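Local atomic coordinates of beta-1,4-mannanase (Aplysia kurodai, PDB entry 3VUP), a protein that probably hydrolyses the internal beta-1,4-mannosidic linkages of mannan, as a digestive-fluid enzyme of a sea hare. Residues A[21-26]-A[59-64]; A[108-113]-A[155-160]; A[291-296]-A[320-325]. All blocks are in the same frame, centred on the assembly; numbering follows the deposited sequence.

Contact 1: residues A[21-26]-A[59-64]; sequences GNLPWM and MRLWIH
N22 and R60 reach the same way from adjacent strands and join at their polar ends: R60 NH1 gives a nearly straight hydrogen bond (166°) to N22 OD1 at 2.8 Å. The oxygen lies close to the guanidinium plane, while the amide plane stands almost perpendicular to it. Further along, W25 meets W62 in a T-shaped stack, the CZ3 edge of W25 standing 3.5 Å from W62 CE3 with the planes at 69°. The W25 ring gets there because its CG sits between backbone N and carbonyl carbon (chi1 49°). P24 CB rests over the same face of W62, farther off. Away from these polar and aromatic groups, L23 CB packs 3.9 Å from both M59 SD and L61 CB. Strands 18-22 and 58-65 are the first two of the closed (beta/alpha)8 barrel, linked through helix 36-53 as a beta-alpha-beta unit. Parallel pairing gives R60 N to G21 O and L23 N to R60 O, the latter 2.8 Å long. Past the cis peptide before P24, W62 N still reaches P24 O at 2.9 Å, carrying the pairing into the loop. R60 is held from several directions: its NE makes a salt bridge to D158, NH1 another to E293, and NH2 bonds N161, which would fix the rotation of the guanidinium. The amide nitrogen of N22 is in turn bonded to the carbonyls of G292 and S321, fixing which way OD1 faces.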
loop_
_atom_site.group_PDB
_atom_site.type_symbol
_atom_site.label_atom_id
_atom_site.label_comp_id
_atom_site.label_asym_id
_atom_site.label_seq_id
_atom_site.Cartn_x
_atom_site.Cartn_y
_atom_site.Cartn_z
ATOM N N GLY A 21 -5.028 10.576 1.197
ATOM C CA GLY A 21 -3.643 10.720 0.828
ATOM C C GLY A 21 -2.702 9.853 1.626
ATOM O O GLY A 21 -3.100 9.125 2.543
ATOM N N ASN A 22 -1.437 9.942 1.237
ATOM C CA ASN A 22 -0.325 9.319 1.931
ATOM C C ASN A 22 0.273 10.325 2.891
ATOM O O ASN A 22 0.686 11.402 2.453
ATOM C CB ASN A 22 0.768 8.956 0.928
ATOM C CG ASN A 22 0.385 7.823 0.012
ATOM O OD1 ASN A 22 0.769 6.686 0.248
ATOM N ND2 ASN A 22 -0.341 8.130 -1.067
ATOM N N LEU A 23 0.342 9.978 4.172
ATOM C CA LEU A 23 0.925 10.867 5.170
ATOM C C LEU A 23 2.262 11.501 4.726
ATOM O O LEU A 23 2.369 12.722 4.720
ATOM C CB LEU A 23 1.036 10.148 6.518
ATOM C CG LEU A 23 1.573 10.974 7.680
ATOM C CD1 LEU A 23 0.588 12.076 8.038
ATOM C CD2 LEU A 23 1.845 10.076 8.876
ATOM N N PRO A 24 3.273 10.694 4.333
ATOM C CA PRO A 24 3.348 9.228 4.311
ATOM C C PRO A 24 4.029 8.669 5.557
ATOM O O PRO A 24 4.028 7.456 5.766
ATOM C CB PRO A 24 4.195 8.944 3.071
ATOM C CG PRO A 24 4.921 10.216 2.761
ATOM C CD PRO A 24 4.477 11.285 3.718
ATOM N N TRP A 25 4.604 9.568 6.350
ATOM C CA TRP A 25 5.292 9.271 7.597
ATOM C C TRP A 25 5.445 10.617 8.285
ATOM O O TRP A 25 5.194 11.662 7.681
ATOM C CB TRP A 25 6.681 8.653 7.340
ATOM C CG TRP A 25 7.494 9.412 6.349
ATOM C CD1 TRP A 25 8.112 10.621 6.535
ATOM C CD2 TRP A 25 7.736 9.041 4.991
ATOM N NE1 TRP A 25 8.731 11.018 5.374
ATOM C CE2 TRP A 25 8.518 10.063 4.411
ATOM C CE3 TRP A 25 7.377 7.938 4.209
ATOM C CZ2 TRP A 25 8.946 10.013 3.083
ATOM C CZ3 TRP A 25 7.800 7.892 2.888
ATOM C CH2 TRP A 25 8.572 8.927 2.338
ATOM N N MET A 26 5.871 10.592 9.540
ATOM C CA MET A 26 6.263 11.819 10.216
ATOM C C MET A 26 7.785 11.840 10.342
ATOM O O MET A 26 8.451 12.700 9.758
ATOM C CB MET A 26 5.570 11.959 11.568
ATOM C CG MET A 26 5.817 13.312 12.237
ATOM S SD MET A 26 5.427 14.755 11.225
ATOM C CE MET A 26 3.696 14.439 10.863
ATOM N N MET A 59 -6.201 7.324 4.863
ATOM C CA MET A 59 -4.798 7.693 5.039
ATOM C C MET A 59 -3.908 6.460 4.846
ATOM O O MET A 59 -4.096 5.473 5.562
ATOM C CB MET A 59 -4.590 8.238 6.457
ATOM C CG MET A 59 -3.184 8.733 6.766
ATOM S SD MET A 59 -2.810 10.372 6.127
ATOM C CE MET A 59 -3.484 11.422 7.415
ATOM N N ARG A 60 -2.944 6.533 3.930
ATOM C CA ARG A 60 -1.898 5.523 3.815
ATOM C C ARG A 60 -0.672 6.075 4.538
ATOM O O ARG A 60 -0.329 7.246 4.378
ATOM C CB ARG A 60 -1.583 5.258 2.344
ATOM C CG ARG A 60 -0.449 4.252 2.102
ATOM C CD ARG A 60 -0.444 3.846 0.653
ATOM N NE ARG A 60 0.567 2.881 0.226
ATOM C CZ ARG A 60 1.629 3.162 -0.527
ATOM N NH1 ARG A 60 1.947 4.416 -0.836
ATOM N NH2 ARG A 60 2.393 2.167 -0.960
ATOM N N LEU A 61 -0.022 5.249 5.351
ATOM C CA LEU A 61 1.196 5.671 6.043
ATOM C C LEU A 61 2.087 4.457 6.246
ATOM O O LEU A 61 1.614 3.317 6.278
ATOM C CB LEU A 61 0.901 6.387 7.366
ATOM C CG LEU A 61 0.544 5.560 8.605
ATOM C CD1 LEU A 61 0.462 6.472 9.816
ATOM C CD2 LEU A 61 -0.766 4.815 8.430
ATOM N N TRP A 62 3.384 4.709 6.340
ATOM C CA TRP A 62 4.366 3.645 6.238
ATOM C C TRP A 62 4.917 3.272 7.605
ATOM O O TRP A 62 5.185 4.141 8.438
ATOM C CB TRP A 62 5.501 4.058 5.316
ATOM C CG TRP A 62 5.124 4.338 3.881
ATOM C CD1 TRP A 62 3.881 4.522 3.338
ATOM C CD2 TRP A 62 6.050 4.501 2.818
ATOM N NE1 TRP A 62 3.987 4.763 1.982
ATOM C CE2 TRP A 62 5.318 4.760 1.644
ATOM C CE3 TRP A 62 7.442 4.426 2.741
ATOM C CZ2 TRP A 62 5.941 4.971 0.407
ATOM C CZ3 TRP A 62 8.055 4.629 1.533
ATOM C CH2 TRP A 62 7.309 4.908 0.377
ATOM N N ILE A 63 5.098 1.968 7.812
ATOM C CA ILE A 63 5.413 1.416 9.123
ATOM C C ILE A 63 6.872 0.955 9.221
ATOM O O ILE A 63 7.719 1.726 9.663
ATOM C CB ILE A 63 4.429 0.276 9.515
ATOM C CG1 ILE A 63 2.965 0.698 9.261
ATOM C CG2 ILE A 63 4.655 -0.143 10.956
ATOM C CD1 ILE A 63 2.517 1.938 10.000
ATOM N N HIS A 64 7.183 -0.279 8.817
ATOM C CA HIS A 64 8.550 -0.790 8.989
ATOM C C HIS A 64 9.533 -0.159 8.003
ATOM O O HIS A 64 10.692 0.109 8.345
ATOM C CB HIS A 64 8.644 -2.309 8.797
ATOM C CG HIS A 64 7.655 -3.128 9.578
ATOM N ND1 HIS A 64 7.395 -2.948 10.921
ATOM C CD2 HIS A 64 6.930 -4.205 9.197
ATOM C CE1 HIS A 64 6.521 -3.857 11.321
ATOM N NE2 HIS A 64 6.229 -4.637 10.297
#

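Contact 2: residues A[108-113]-A[155-160]; sequences PCLWNA and GGWDLM
Strands 108-112 and 157-160 run parallel, 6° apart and 4.6 Å between axes at closest approach. D158 uses both its N and its O on strand 108-112: D158 N donates to P108 O at 2.9 Å, and D158 O accepts from L110 N at 2.8 Å. Beyond it, W111 N makes a weak bond to L159 O, a carbonyl that also lies at the ring edge of W111, 3.2 Å from W111 CD1. C109 and D158 share one face of the sheet, C109 SG lying 3.8 Å from the carboxylate carbon D158 CG. That carboxylate finds its main partner in R60. The ring of P108 packs obliquely on W157, with P108 CB 3.8 Å from W157 CZ3. L110 CD2 touches the same indole, and the side chains of L110 and L159 lie side by side, touching through L110 CD1 and L159 CD2. M160 runs out straight to SD, with CG anti to N (chi1 -177°), and then bends at the last torsion, which brings M160 CE to W111 CB (3.9 Å) and A113 CB. These are the third and fourth strands of the barrel: helix 130-147 covers L110 and W157, helix 197-214 covers W157, L159 and M160, and strand 58-65 flanks C109 from the other edge of strand 105-112.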
loop_
_atom_site.group_PDB
_atom_site.type_symbol
_atom_site.label_atom_id
_atom_site.label_comp_id
_atom_site.label_asym_id
_atom_site.label_seq_id
_atom_site.Cartn_x
_atom_site.Cartn_y
_atom_site.Cartn_z
ATOM N N PRO A 108 -1.997 0.936 6.637
ATOM C CA PRO A 108 -0.574 0.854 6.967
ATOM C C PRO A 108 0.169 0.115 5.864
ATOM O O PRO A 108 -0.291 -0.930 5.397
ATOM C CB PRO A 108 -0.562 0.021 8.256
ATOM C CG PRO A 108 -1.973 0.095 8.788
ATOM C CD PRO A 108 -2.829 0.147 7.559
ATOM N N CYS A 109 1.316 0.659 5.466
ATOM C CA CYS A 109 2.166 0.033 4.464
ATOM C C CYS A 109 3.399 -0.521 5.167
ATOM O O CYS A 109 4.187 0.237 5.735
ATOM C CB CYS A 109 2.552 1.046 3.385
ATOM S SG CYS A 109 3.683 0.388 2.146
ATOM N N LEU A 110 3.559 -1.839 5.133
ATOM C CA LEU A 110 4.564 -2.494 5.966
ATOM C C LEU A 110 5.993 -2.228 5.504
ATOM O O LEU A 110 6.814 -1.785 6.306
ATOM C CB LEU A 110 4.298 -3.994 6.044
ATOM C CG LEU A 110 2.965 -4.386 6.673
ATOM C CD1 LEU A 110 2.824 -5.899 6.630
ATOM C CD2 LEU A 110 2.851 -3.847 8.096
ATOM N N TRP A 111 6.273 -2.486 4.224
ATOM C CA TRP A 111 7.637 -2.499 3.703
ATOM C C TRP A 111 7.785 -1.557 2.511
ATOM O O TRP A 111 6.792 -1.102 1.927
ATOM C CB TRP A 111 8.017 -3.909 3.263
ATOM C CG TRP A 111 7.900 -4.946 4.337
ATOM C CD1 TRP A 111 6.939 -5.912 4.438
ATOM C CD2 TRP A 111 8.780 -5.139 5.455
ATOM N NE1 TRP A 111 7.159 -6.683 5.547
ATOM C CE2 TRP A 111 8.283 -6.232 6.187
ATOM C CE3 TRP A 111 9.926 -4.481 5.920
ATOM C CZ2 TRP A 111 8.903 -6.701 7.346
ATOM C CZ3 TRP A 111 10.541 -4.948 7.071
ATOM C CH2 TRP A 111 10.025 -6.043 7.771
ATOM N N ASN A 112 9.032 -1.287 2.131
ATOM C CA ASN A 112 9.329 -0.387 1.027
ATOM C C ASN A 112 10.493 -0.933 0.206
ATOM O O ASN A 112 11.510 -1.354 0.768
ATOM C CB ASN A 112 9.715 0.987 1.582
ATOM C CG ASN A 112 10.018 2.005 0.500
ATOM O OD1 ASN A 112 9.442 1.959 -0.589
ATOM N ND2 ASN A 112 10.916 2.948 0.802
ATOM N N ALA A 113 10.342 -0.904 -1.117
ATOM C CA ALA A 113 11.425 -1.258 -2.032
ATOM C C ALA A 113 11.748 -0.143 -3.037
ATOM O O ALA A 113 12.455 -0.380 -4.018
ATOM C CB ALA A 113 11.110 -2.559 -2.766
ATOM N N GLY A 155 -8.489 0.144 7.328
ATOM C CA GLY A 155 -8.963 -0.008 5.962
ATOM C C GLY A 155 -8.390 -1.244 5.291
ATOM O O GLY A 155 -9.103 -2.007 4.637
ATOM N N GLY A 156 -7.089 -1.448 5.457
ATOM C CA GLY A 156 -6.439 -2.610 4.888
ATOM C C GLY A 156 -4.944 -2.505 5.050
ATOM O O GLY A 156 -4.405 -1.430 5.326
ATOM N N TRP A 157 -4.277 -3.635 4.881
ATOM C CA TRP A 157 -2.832 -3.728 5.022
ATOM C C TRP A 157 -2.185 -3.699 3.644
ATOM O O TRP A 157 -2.519 -4.512 2.790
ATOM C CB TRP A 157 -2.446 -5.039 5.713
ATOM C CG TRP A 157 -2.921 -5.152 7.131
ATOM C CD1 TRP A 157 -4.023 -5.831 7.581
ATOM C CD2 TRP A 157 -2.305 -4.579 8.295
ATOM N NE1 TRP A 157 -4.126 -5.715 8.944
ATOM C CE2 TRP A 157 -3.088 -4.953 9.408
ATOM C CE3 TRP A 157 -1.165 -3.790 8.507
ATOM C CZ2 TRP A 157 -2.772 -4.563 10.715
ATOM C CZ3 TRP A 157 -0.856 -3.395 9.805
ATOM C CH2 TRP A 157 -1.656 -3.786 10.892
ATOM N N ASP A 158 -1.278 -2.752 3.428
ATOM C CA ASP A 158 -0.495 -2.683 2.198
ATOM C C ASP A 158 0.845 -3.351 2.519
ATOM O O ASP A 158 1.630 -2.843 3.323
ATOM C CB ASP A 158 -0.326 -1.217 1.790
ATOM C CG ASP A 158 0.558 -1.015 0.561
ATOM O OD1 ASP A 158 1.297 -1.943 0.169
ATOM O OD2 ASP A 158 0.533 0.122 0.019
ATOM N N LEU A 159 1.109 -4.498 1.902
ATOM C CA LEU A 159 2.307 -5.256 2.252
ATOM C C LEU A 159 3.603 -4.561 1.883
ATOM O O LEU A 159 4.604 -4.709 2.572
ATOM C CB LEU A 159 2.292 -6.620 1.578
ATOM C CG LEU A 159 1.114 -7.517 1.926
ATOM C CD1 LEU A 159 1.316 -8.871 1.284
ATOM C CD2 LEU A 159 0.941 -7.657 3.430
ATOM N N MET A 160 3.611 -3.845 0.768
ATOM C CA MET A 160 4.863 -3.305 0.277
ATOM C C MET A 160 4.673 -2.186 -0.707
ATOM O O MET A 160 3.918 -2.292 -1.687
ATOM C CB MET A 160 5.703 -4.398 -0.379
ATOM C CG MET A 160 7.080 -3.923 -0.857
ATOM S SD MET A 160 8.150 -5.255 -1.421
ATOM C CE MET A 160 9.379 -5.250 -0.128
#

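Contact 3: residues A[291-296]-A[320-325]; sequences VGEFWE and WSWHLV. With SO4 (sulfate ion), chain F.
Strands 291-293 and 320-322 run parallel at 22°, joined by hydrogen bonds from W320 N to V291 O (2.9 Å) and from W322 N to F294 O (2.8 Å). W320 CE3 comes obliquely to 3.6 Å from G292 CA. F294 turns a ring face to the next strand, and S321 CA sits above its centre in a CH-pi contact, 4.1 Å from the centroid. W322 lies between E293 of the adjacent strand and H323: the E293 carboxylate is alongside one face, E293 CD 3.6 Å from W322 CE3, while H323 CB covers the other. The pyrrole edge of W322 points at the face of W295 in a T-shaped pair, W322 CD1 to W295 CE3 3.5 Å, planes at 76°. A first torsion of 176°, which leaves CG beside the carbonyl carbon, places W322 there. A sulfate, probably from the crystallisation liquor, lies near W295 CE3; it takes a weak bond from E296 N and others from R327, Q297, N330 and Q331. With an alanine here instead of W295, the edge of W322 would probably lose the aromatic face it abuts, and D298 its indole N-H partner. E293 OE1 is hydrogen-bonded to Y264, and E293 OE2 makes a salt bridge to R60 and a hydrogen bond to a bound Tris molecule, probably also from the crystallisation liquor. Such a glutamate near the C-terminal end of the seventh barrel strand is consistent with the catalytic nucleophile position of clan GH-A glycoside hydrolases.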
loop_
_atom_site.group_PDB
_atom_site.type_symbol
_atom_site.label_atom_id
_atom_site.label_comp_id
_atom_site.label_asym_id
_atom_site.label_seq_id
_atom_site.Cartn_x
_atom_site.Cartn_y
_atom_site.Cartn_z
ATOM N N VAL A 291 -6.009 4.243 -7.098
ATOM C CA VAL A 291 -4.854 5.005 -7.547
ATOM C C VAL A 291 -4.246 5.610 -6.279
ATOM O O VAL A 291 -4.717 6.628 -5.758
ATOM C CB VAL A 291 -5.223 6.064 -8.600
ATOM C CG1 VAL A 291 -3.975 6.803 -9.048
ATOM C CG2 VAL A 291 -5.904 5.403 -9.791
ATOM N N GLY A 292 -3.237 4.917 -5.755
ATOM C CA GLY A 292 -2.759 5.116 -4.400
ATOM C C GLY A 292 -1.599 6.076 -4.197
ATOM O O GLY A 292 -1.214 6.304 -3.051
ATOM N N GLU A 293 -1.049 6.623 -5.282
ATOM C CA GLU A 293 -0.106 7.749 -5.213
ATOM C C GLU A 293 -0.196 8.541 -6.497
ATOM O O GLU A 293 -0.274 7.953 -7.575
ATOM C CB GLU A 293 1.349 7.298 -5.094
ATOM C CG GLU A 293 1.780 6.675 -3.789
ATOM C CD GLU A 293 3.272 6.389 -3.750
ATOM O OE1 GLU A 293 4.023 6.951 -4.590
ATOM O OE2 GLU A 293 3.689 5.609 -2.866
ATOM N N PHE A 294 -0.127 9.865 -6.360
ATOM C CA PHE A 294 -0.001 10.802 -7.464
ATOM C C PHE A 294 0.178 12.187 -6.861
ATOM O O PHE A 294 -0.165 12.401 -5.692
ATOM C CB PHE A 294 -1.241 10.787 -8.375
ATOM C CG PHE A 294 -2.535 11.149 -7.681
ATOM C CD1 PHE A 294 -3.007 12.457 -7.665
ATOM C CD2 PHE A 294 -3.298 10.167 -7.069
ATOM C CE1 PHE A 294 -4.201 12.774 -7.045
ATOM C CE2 PHE A 294 -4.498 10.475 -6.448
ATOM C CZ PHE A 294 -4.952 11.785 -6.437
ATOM N N TRP A 295 0.706 13.122 -7.646
ATOM C CA TRP A 295 0.747 14.516 -7.223
ATOM C C TRP A 295 0.867 15.445 -8.418
ATOM O O TRP A 295 1.226 15.021 -9.516
ATOM C CB TRP A 295 1.824 14.810 -6.170
ATOM C CG TRP A 295 3.256 14.540 -6.540
ATOM C CD1 TRP A 295 3.761 14.063 -7.719
ATOM C CD2 TRP A 295 4.371 14.754 -5.680
ATOM N NE1 TRP A 295 5.133 13.947 -7.627
ATOM C CE2 TRP A 295 5.524 14.354 -6.377
ATOM C CE3 TRP A 295 4.496 15.211 -4.370
ATOM C CZ2 TRP A 295 6.798 14.439 -5.813
ATOM C CZ3 TRP A 295 5.752 15.291 -3.810
ATOM C CH2 TRP A 295 6.888 14.898 -4.526
ATOM N N GLU A 296 0.567 16.718 -8.199
ATOM C CA GLU A 296 0.458 17.659 -9.301
ATOM C C GLU A 296 1.786 17.907 -10.016
ATOM O O GLU A 296 1.811 18.073 -11.236
ATOM C CB GLU A 296 -0.149 18.975 -8.805
ATOM C CG GLU A 296 -0.399 19.995 -9.906
ATOM C CD GLU A 296 -1.154 21.240 -9.444
ATOM O OE1 GLU A 296 -0.853 22.330 -9.961
ATOM O OE2 GLU A 296 -2.082 21.146 -8.619
ATOM N N TRP A 320 -5.475 8.374 -3.584
ATOM C CA TRP A 320 -4.637 8.832 -2.477
ATOM C C TRP A 320 -3.469 9.628 -3.049
ATOM O O TRP A 320 -2.589 9.062 -3.718
ATOM C CB TRP A 320 -4.079 7.665 -1.648
ATOM C CG TRP A 320 -5.097 6.713 -1.101
ATOM C CD1 TRP A 320 -6.374 6.989 -0.738
ATOM C CD2 TRP A 320 -4.907 5.316 -0.854
ATOM N NE1 TRP A 320 -6.997 5.849 -0.283
ATOM C CE2 TRP A 320 -6.113 4.809 -0.340
ATOM C CE3 TRP A 320 -3.830 4.451 -1.013
ATOM C CZ2 TRP A 320 -6.268 3.468 0.012
ATOM C CZ3 TRP A 320 -3.988 3.122 -0.671
ATOM C CH2 TRP A 320 -5.193 2.642 -0.160
ATOM N N SER A 321 -3.448 10.933 -2.793
ATOM C CA SER A 321 -2.345 11.763 -3.264
ATOM C C SER A 321 -1.083 11.547 -2.412
ATOM O O SER A 321 -1.146 10.996 -1.301
ATOM C CB SER A 321 -2.757 13.235 -3.289
ATOM O OG SER A 321 -3.239 13.648 -2.024
ATOM N N TRP A 322 0.060 11.977 -2.940
ATOM C CA TRP A 322 1.356 11.714 -2.318
ATOM C C TRP A 322 1.902 12.858 -1.453
ATOM O O TRP A 322 2.137 13.961 -1.941
ATOM C CB TRP A 322 2.392 11.357 -3.401
ATOM C CG TRP A 322 3.752 11.176 -2.811
ATOM C CD1 TRP A 322 4.833 11.991 -2.983
ATOM C CD2 TRP A 322 4.159 10.155 -1.887
ATOM N NE1 TRP A 322 5.893 11.533 -2.233
ATOM C CE2 TRP A 322 5.508 10.407 -1.555
ATOM C CE3 TRP A 322 3.519 9.043 -1.322
ATOM C CZ2 TRP A 322 6.232 9.592 -0.680
ATOM C CZ3 TRP A 322 4.241 8.232 -0.447
ATOM C CH2 TRP A 322 5.585 8.514 -0.136
ATOM N N HIS A 323 2.112 12.550 -0.172
ATOM C CA HIS A 323 2.844 13.375 0.798
ATOM C C HIS A 323 2.017 14.532 1.347
ATOM O O HIS A 323 2.278 15.706 1.081
ATOM C CB HIS A 323 4.203 13.846 0.278
ATOM C CG HIS A 323 5.235 13.923 1.352
ATOM N ND1 HIS A 323 5.058 14.659 2.508
ATOM C CD2 HIS A 323 6.432 13.304 1.470
ATOM C CE1 HIS A 323 6.118 14.495 3.280
ATOM N NE2 HIS A 323 6.968 13.687 2.671
ATOM N N LEU A 324 1.022 14.194 2.156
ATOM C CA LEU A 324 0.172 15.208 2.763
ATOM C C LEU A 324 0.958 16.136 3.673
ATOM O O LEU A 324 0.642 17.315 3.759
ATOM C CB LEU A 324 -0.963 14.569 3.552
ATOM C CG LEU A 324 -2.017 13.832 2.726
ATOM C CD1 LEU A 324 -2.940 13.066 3.646
ATOM C CD2 LEU A 324 -2.801 14.803 1.844
ATOM N N VAL A 325 1.963 15.624 4.372
ATOM C CA VAL A 325 2.713 16.484 5.279
ATOM C C VAL A 325 3.324 17.672 4.542
ATOM O O VAL A 325 3.243 18.804 5.014
ATOM C CB VAL A 325 3.784 15.691 6.053
ATOM C CG1 VAL A 325 4.777 16.618 6.720
ATOM C CG2 VAL A 325 3.117 14.797 7.085
HETATM S S SO4 F . 1.501 18.676 -5.439
HETATM O O1 SO4 F . 2.234 17.931 -4.446
HETATM O O2 SO4 F . 0.204 18.186 -5.179
HETATM O O3 SO4 F . 1.343 20.062 -5.050
HETATM O O4 SO4 F . 2.252 18.624 -6.684
#

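Overall arrangement
From the N terminus, contact 1 comes first, closing the loop through helix 36-53 between the first two barrel strands. Contact 2 follows, joining strands three and four across the 41 residues that include helix 130-147. Contact 3 comes last, joining strands seven and eight around helix 304-313. The three are in series along the chain, none nested in or crossing another, yet the barrel brings them together. Strand 58-65 lies beside strand 105-112, so contacts 1 and 2 touch, and strand 318-322 returns to strand 18-22, so contacts 1 and 3 touch and the barrel closes. Contacts 2 and 3, their centres about 15 Å apart, do not touch and are tied through contact 1.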